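Local coordinates for MaoC-like dehydratase (Phytophthora Capsici, PDB 3KH8), which probably acts as a dehydratase or hydratase of the MaoC-like family, a carbon–oxygen lyase built on the hot dog fold that removes or adds water, at residues R280-C285 against I316-E321; P287-Q292 against A307-R312. All coordinates share one frame; numbering follows the deposited sequence.

Contact 2 is nested within the chain loop that contact 1 closes, and the two centres lie about 12 Å apart in one antiparallel sheet of the hot dog fold. Strands 302-309 and 314-324 are neighbours there and join the contacts directly: Ile316 N lies 2.8 Å from Ala307 O and Val317 O lies 2.9 Å from Ala307 N, both probable hydrogen bonds. Side chains join them as well, with Val309 CG2 3.6 Å from Ile316 CG2 and 3.9 Å from Cys285 SG. Helix 251-266 is shared too: Ser254 touches Cys285, Ile316 and Val317 of contact 1 and Ile291 of contact 2.

Contact 1 (R280-C285 against I316-E321); sequences RFSSPC and IVDGGE
Arg280 and Asp318 form an antiparallel hydrogen-bonded pair, with Arg280 N to Asp318 O at 2.9 Å and Asp318 N to Arg280 O also at 2.9 Å. Their side chains run alongside each other in the same direction. A chi1 of 75° tucks Arg280 CG in between its own N and C, and the extended chain carries the guanidinium over Asp318 CB and the Gly319 backbone, NH1 reaching 3.8 Å from Gly319 CA. Glycine suits this place doubly, since its phi is positive and the space beside its CA is taken by the guanidinium. The ion pair is long, Arg280 NH2 to Asp318 OD2 4.0 Å with the planes 39° apart. Water 1 bridges the two side chains, accepting from Arg280 NE at 2.8 Å and donating to Asp318 OD2. The other oxygen, Asp318 OD1, takes bonds from Gly319 N and Gln306 NE2, which should fix the carboxylate's rotation.

As the strand ends, Ser282 N donates to Ile316 O at 3.0 Å, arriving from above the carbonyl plane. Water 2 donates to this Ile316 O and to Ser283 O, bridging a carbonyl of each chain. Ser283 OG turns to Val315 O, beside the methyl Ile316 CG2. In the buried part, small, apolar Cys285 offers CB, 3.7 Å away, and SG for Ile316 CD1 to pack on.

Phe281 and Val317 form a non-hydrogen-bonded pair on the face opposite Arg280 and Asp318. Two consecutive residues, Ile316 and Val317, sit across from the single Ala307, a classic beta bulge where strand 314-324 turns a corner between strands 274-281 and 302-309. Ser254 of helix 251-266 meets Cys285, Ile316 and Val317, while Phe281 meets His125 and Gln128 of strand 123-132.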
loop_
_atom_site.group_PDB
_atom_site.type_symbol
_atom_site.label_atom_id
_atom_site.label_comp_id
_atom_site.label_asym_id
_atom_site.label_seq_id
_atom_site.Cartn_x
_atom_site.Cartn_y
_atom_site.Cartn_z
ATOM N N ARG A 280 18.719 3.934 -17.519
ATOM C CA ARG A 280 18.177 5.224 -17.916
ATOM C C ARG A 280 16.703 5.084 -18.258
ATOM O O ARG A 280 16.255 4.025 -18.703
ATOM C CB ARG A 280 18.979 5.875 -19.052
ATOM C CG ARG A 280 18.773 5.276 -20.422
ATOM C CD ARG A 280 19.636 5.989 -21.470
ATOM N NE ARG A 280 19.822 5.137 -22.640
ATOM C CZ ARG A 280 20.829 4.284 -22.798
ATOM N NH1 ARG A 280 21.773 4.173 -21.872
ATOM N NH2 ARG A 280 20.897 3.547 -23.895
ATOM N N PHE A 281 15.949 6.151 -18.028
ATOM C CA PHE A 281 14.531 6.161 -18.335
ATOM C C PHE A 281 14.338 6.790 -19.702
ATOM O O PHE A 281 14.622 7.975 -19.905
ATOM C CB PHE A 281 13.754 6.896 -17.239
ATOM C CG PHE A 281 14.028 6.362 -15.860
ATOM C CD1 PHE A 281 13.469 5.156 -15.443
ATOM C CD2 PHE A 281 14.868 7.048 -14.988
ATOM C CE1 PHE A 281 13.732 4.645 -14.171
ATOM C CE2 PHE A 281 15.140 6.542 -13.709
ATOM C CZ PHE A 281 14.568 5.340 -13.303
ATOM N N SER A 282 13.862 5.986 -20.644
ATOM C CA SER A 282 13.896 6.373 -22.053
ATOM C C SER A 282 12.556 6.875 -22.579
ATOM O O SER A 282 12.522 7.730 -23.463
ATOM C CB SER A 282 14.440 5.226 -22.908
ATOM O OG SER A 282 13.872 3.993 -22.515
ATOM N N SER A 283 11.461 6.349 -22.035
ATOM C CA SER A 283 10.114 6.789 -22.406
ATOM C C SER A 283 9.123 6.446 -21.290
ATOM O O SER A 283 9.422 5.600 -20.442
ATOM C CB SER A 283 9.681 6.173 -23.745
ATOM O OG SER A 283 9.348 4.805 -23.602
ATOM N N PRO A 284 7.947 7.106 -21.278
ATOM C CA PRO A 284 7.053 6.894 -20.145
ATOM C C PRO A 284 6.232 5.612 -20.222
ATOM O O PRO A 284 5.985 5.079 -21.307
ATOM C CB PRO A 284 6.141 8.124 -20.182
ATOM C CG PRO A 284 6.116 8.529 -21.609
ATOM C CD PRO A 284 7.467 8.185 -22.165
ATOM N N CYS A 285 5.828 5.136 -19.048
ATOM C CA CYS A 285 4.949 3.988 -18.899
ATOM C C CYS A 285 3.618 4.468 -18.320
ATOM O O CYS A 285 3.583 5.394 -17.511
ATOM C CB CYS A 285 5.594 2.971 -17.956
ATOM S SG CYS A 285 4.669 1.448 -17.702
ATOM N N ILE A 316 11.073 1.464 -22.012
ATOM C CA ILE A 316 10.867 2.474 -20.967
ATOM C C ILE A 316 12.071 2.598 -20.033
ATOM O O ILE A 316 12.324 3.659 -19.468
ATOM C CB ILE A 316 9.564 2.229 -20.155
ATOM C CG1 ILE A 316 9.572 0.844 -19.484
ATOM C CG2 ILE A 316 8.341 2.412 -21.057
ATOM C CD1 ILE A 316 8.472 0.625 -18.441
ATOM N N VAL A 317 12.795 1.495 -19.876
ATOM C CA VAL A 317 14.020 1.454 -19.092
ATOM C C VAL A 317 15.091 0.859 -20.006
ATOM O O VAL A 317 14.966 -0.280 -20.464
ATOM C CB VAL A 317 13.849 0.585 -17.825
ATOM C CG1 VAL A 317 15.125 0.550 -17.024
ATOM C CG2 VAL A 317 12.689 1.098 -16.959
ATOM N N ASP A 318 16.130 1.642 -20.279
ATOM C CA ASP A 318 17.152 1.261 -21.253
ATOM C C ASP A 318 18.533 1.279 -20.609
ATOM O O ASP A 318 18.710 1.833 -19.515
ATOM C CB ASP A 318 17.106 2.221 -22.448
ATOM C CG ASP A 318 17.544 1.571 -23.763
ATOM O OD1 ASP A 318 18.134 0.467 -23.764
ATOM O OD2 ASP A 318 17.292 2.189 -24.815
ATOM N N GLY A 319 19.499 0.658 -21.287
ATOM C CA GLY A 319 20.892 0.638 -20.837
ATOM C C GLY A 319 21.077 0.059 -19.444
ATOM O O GLY A 319 21.914 0.529 -18.674
ATOM N N GLY A 320 20.299 -0.970 -19.126
ATOM C CA GLY A 320 20.324 -1.567 -17.801
ATOM C C GLY A 320 21.528 -2.454 -17.564
ATOM O O GLY A 320 21.843 -3.318 -18.385
ATOM N N GLU A 321 22.209 -2.222 -16.443
ATOM C CA GLU A 321 23.308 -3.078 -16.008
ATOM C C GLU A 321 23.079 -3.530 -14.570
ATOM O O GLU A 321 22.967 -2.709 -13.658
ATOM C CB GLU A 321 24.653 -2.358 -16.133
ATOM C CG GLU A 321 25.835 -3.178 -15.632
ATOM C CD GLU A 321 27.115 -2.376 -15.589
ATOM O OE1 GLU A 321 27.751 -2.213 -16.647
ATOM O OE2 GLU A 321 27.481 -1.909 -14.489
HETATM O O HOH W 1 18.035 5.065 -24.809
HETATM O O HOH W 2 10.587 5.132 -17.990
#

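Contact 2 (P287-Q292 against A307-R312); sequences PGETIQ and AVVKER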
loop_
_atom_site.group_PDB
_atom_site.type_symbol
_atom_site.label_atom_id
_atom_site.label_comp_id
_atom_site.label_asym_id
_atom_site.label_seq_id
_atom_site.Cartn_x
_atom_site.Cartn_y
_atom_site.Cartn_z
ATOM N N PRO A 287 0.208 3.423 -16.099
ATOM C CA PRO A 287 -0.297 2.390 -15.194
ATOM C C PRO A 287 -1.350 1.555 -15.912
ATOM O O PRO A 287 -2.222 2.110 -16.588
ATOM C CB PRO A 287 -0.934 3.192 -14.051
ATOM C CG PRO A 287 -0.369 4.564 -14.158
ATOM C CD PRO A 287 -0.091 4.782 -15.613
ATOM N N GLY A 288 -1.250 0.236 -15.794
ATOM C CA GLY A 288 -2.125 -0.666 -16.538
ATOM C C GLY A 288 -1.415 -1.399 -17.661
ATOM O O GLY A 288 -1.884 -2.438 -18.124
ATOM N N GLU A 289 -0.279 -0.860 -18.098
ATOM C CA GLU A 289 0.501 -1.477 -19.165
ATOM C C GLU A 289 1.358 -2.627 -18.642
ATOM O O GLU A 289 1.693 -2.677 -17.446
ATOM C CB GLU A 289 1.359 -0.429 -19.887
ATOM C CG GLU A 289 0.526 0.611 -20.641
ATOM C CD GLU A 289 1.355 1.518 -21.533
ATOM O OE1 GLU A 289 2.407 2.027 -21.089
ATOM O OE2 GLU A 289 0.940 1.725 -22.689
ATOM N N THR A 290 1.695 -3.550 -19.542
ATOM C CA THR A 290 2.513 -4.711 -19.211
ATOM C C THR A 290 3.994 -4.397 -19.413
ATOM O O THR A 290 4.408 -3.991 -20.506
ATOM C CB THR A 290 2.113 -5.943 -20.058
ATOM O OG1 THR A 290 0.713 -6.197 -19.890
ATOM C CG2 THR A 290 2.902 -7.184 -19.640
ATOM N N ILE A 291 4.779 -4.583 -18.355
ATOM C CA ILE A 291 6.218 -4.335 -18.410
ATOM C C ILE A 291 6.979 -5.639 -18.610
ATOM O O ILE A 291 6.952 -6.521 -17.744
ATOM C CB ILE A 291 6.741 -3.604 -17.146
ATOM C CG1 ILE A 291 6.112 -2.208 -17.033
ATOM C CG2 ILE A 291 8.281 -3.516 -17.171
ATOM C CD1 ILE A 291 6.442 -1.459 -15.722
ATOM N N GLN A 292 7.649 -5.747 -19.757
ATOM C CA GLN A 292 8.500 -6.894 -20.073
ATOM C C GLN A 292 9.944 -6.563 -19.739
ATOM O O GLN A 292 10.462 -5.532 -20.174
ATOM C CB GLN A 292 8.426 -7.237 -21.565
ATOM C CG GLN A 292 7.061 -7.661 -22.079
ATOM C CD GLN A 292 7.007 -7.698 -23.602
ATOM O OE1 GLN A 292 7.392 -6.741 -24.275
ATOM N NE2 GLN A 292 6.522 -8.803 -24.148
ATOM N N ALA A 307 13.607 -2.760 -19.948
ATOM C CA ALA A 307 12.192 -2.958 -19.667
ATOM C C ALA A 307 11.377 -2.308 -20.772
ATOM O O ALA A 307 11.659 -1.180 -21.185
ATOM C CB ALA A 307 11.809 -2.403 -18.300
ATOM N N VAL A 308 10.371 -3.033 -21.251
ATOM C CA VAL A 308 9.615 -2.637 -22.433
ATOM C C VAL A 308 8.122 -2.735 -22.145
ATOM O O VAL A 308 7.679 -3.676 -21.491
ATOM C CB VAL A 308 9.968 -3.545 -23.649
ATOM C CG1 VAL A 308 9.260 -3.071 -24.919
ATOM C CG2 VAL A 308 11.485 -3.593 -23.875
ATOM N N VAL A 309 7.352 -1.759 -22.620
ATOM C CA VAL A 309 5.895 -1.854 -22.570
ATOM C C VAL A 309 5.434 -2.772 -23.698
ATOM O O VAL A 309 5.621 -2.464 -24.885
ATOM C CB VAL A 309 5.201 -0.469 -22.646
ATOM C CG1 VAL A 309 3.716 -0.618 -22.944
ATOM C CG2 VAL A 309 5.395 0.295 -21.345
ATOM N N LYS A 310 4.853 -3.904 -23.308
ATOM C CA LYS A 310 4.409 -4.942 -24.244
ATOM C C LYS A 310 3.404 -4.418 -25.272
ATOM O O LYS A 310 3.504 -4.724 -26.465
ATOM C CB LYS A 310 3.808 -6.120 -23.470
ATOM C CG LYS A 310 3.441 -7.324 -24.329
ATOM C CD LYS A 310 2.962 -8.479 -23.475
ATOM C CE LYS A 310 2.693 -9.709 -24.314
ATOM N NZ LYS A 310 2.155 -10.807 -23.465
ATOM N N GLU A 311 2.455 -3.611 -24.807
ATOM C CA GLU A 311 1.342 -3.158 -25.642
ATOM C C GLU A 311 1.768 -2.213 -26.768
ATOM O O GLU A 311 1.080 -2.107 -27.783
ATOM C CB GLU A 311 0.245 -2.510 -24.784
ATOM C CG GLU A 311 -0.530 -3.486 -23.881
ATOM C CD GLU A 311 0.159 -3.773 -22.544
ATOM O OE1 GLU A 311 1.270 -3.251 -22.295
ATOM O OE2 GLU A 311 -0.421 -4.529 -21.734
ATOM N N ARG A 312 2.905 -1.539 -26.587
ATOM C CA ARG A 312 3.362 -0.516 -27.532
ATOM C C ARG A 312 4.750 -0.794 -28.102
ATOM O O ARG A 312 5.221 -0.066 -28.984
ATOM C CB ARG A 312 3.339 0.869 -26.871
ATOM C CG ARG A 312 1.940 1.379 -26.534
ATOM C CD ARG A 312 1.957 2.789 -25.954
ATOM N NE ARG A 312 2.457 2.822 -24.579
ATOM C CZ ARG A 312 3.609 3.370 -24.201
ATOM N NH1 ARG A 312 4.408 3.950 -25.091
ATOM N NH2 ARG A 312 3.966 3.341 -22.921
HETATM O O HOH W 3 -2.564 -3.202 -20.654
#
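Glu289 and Arg312 clasp the open end of a beta hairpin made by strands 290-297 and 302-309. Followed outward, Glu289 CB passes 3.7 Å from Glu311 OE1, and CG lies 4.1 Å from the methyl Val309 CG1. With CG beside the backbone N (chi1 -66°) and the chain extended beyond, CD comes close to Val309 CG1 and OE1 to Val309 CG2 before the carboxylate meets the arginine side-on. There OE1 accepts from Arg312 NH2 at 2.7 Å and OE2 from Arg312 NE at 2.7 Å, each through its syn lone pair. The planes are only 12° apart, the flat two-pronged match for which a carboxylate and a guanidinium are suited. Glu289 OE1 also takes Phe286 N, and Arg312 NH2 reaches Pro284 O.

Inside the hairpin, backbone bonds pair Gln292 with Val308 in both directions, and Lys310 N adds one more, to Thr290 O. The long apolar stem of Lys310 can lie across the Gln292 amide, NE2 3.4 Å from Lys310 CG, while NZ goes on to Glu212 of strand 209-214.

Glu311 bends back to grip Thr290 twice. Its OE1 accepts from Thr290 N at 2.8 Å; threonine suits the place because its hydroxyl supplies a second donor, OG1 to OE2 at 2.7 Å. Water 3 also donates to Glu311 OE2, 2.7 Å away, and bridges it to Gly288 O.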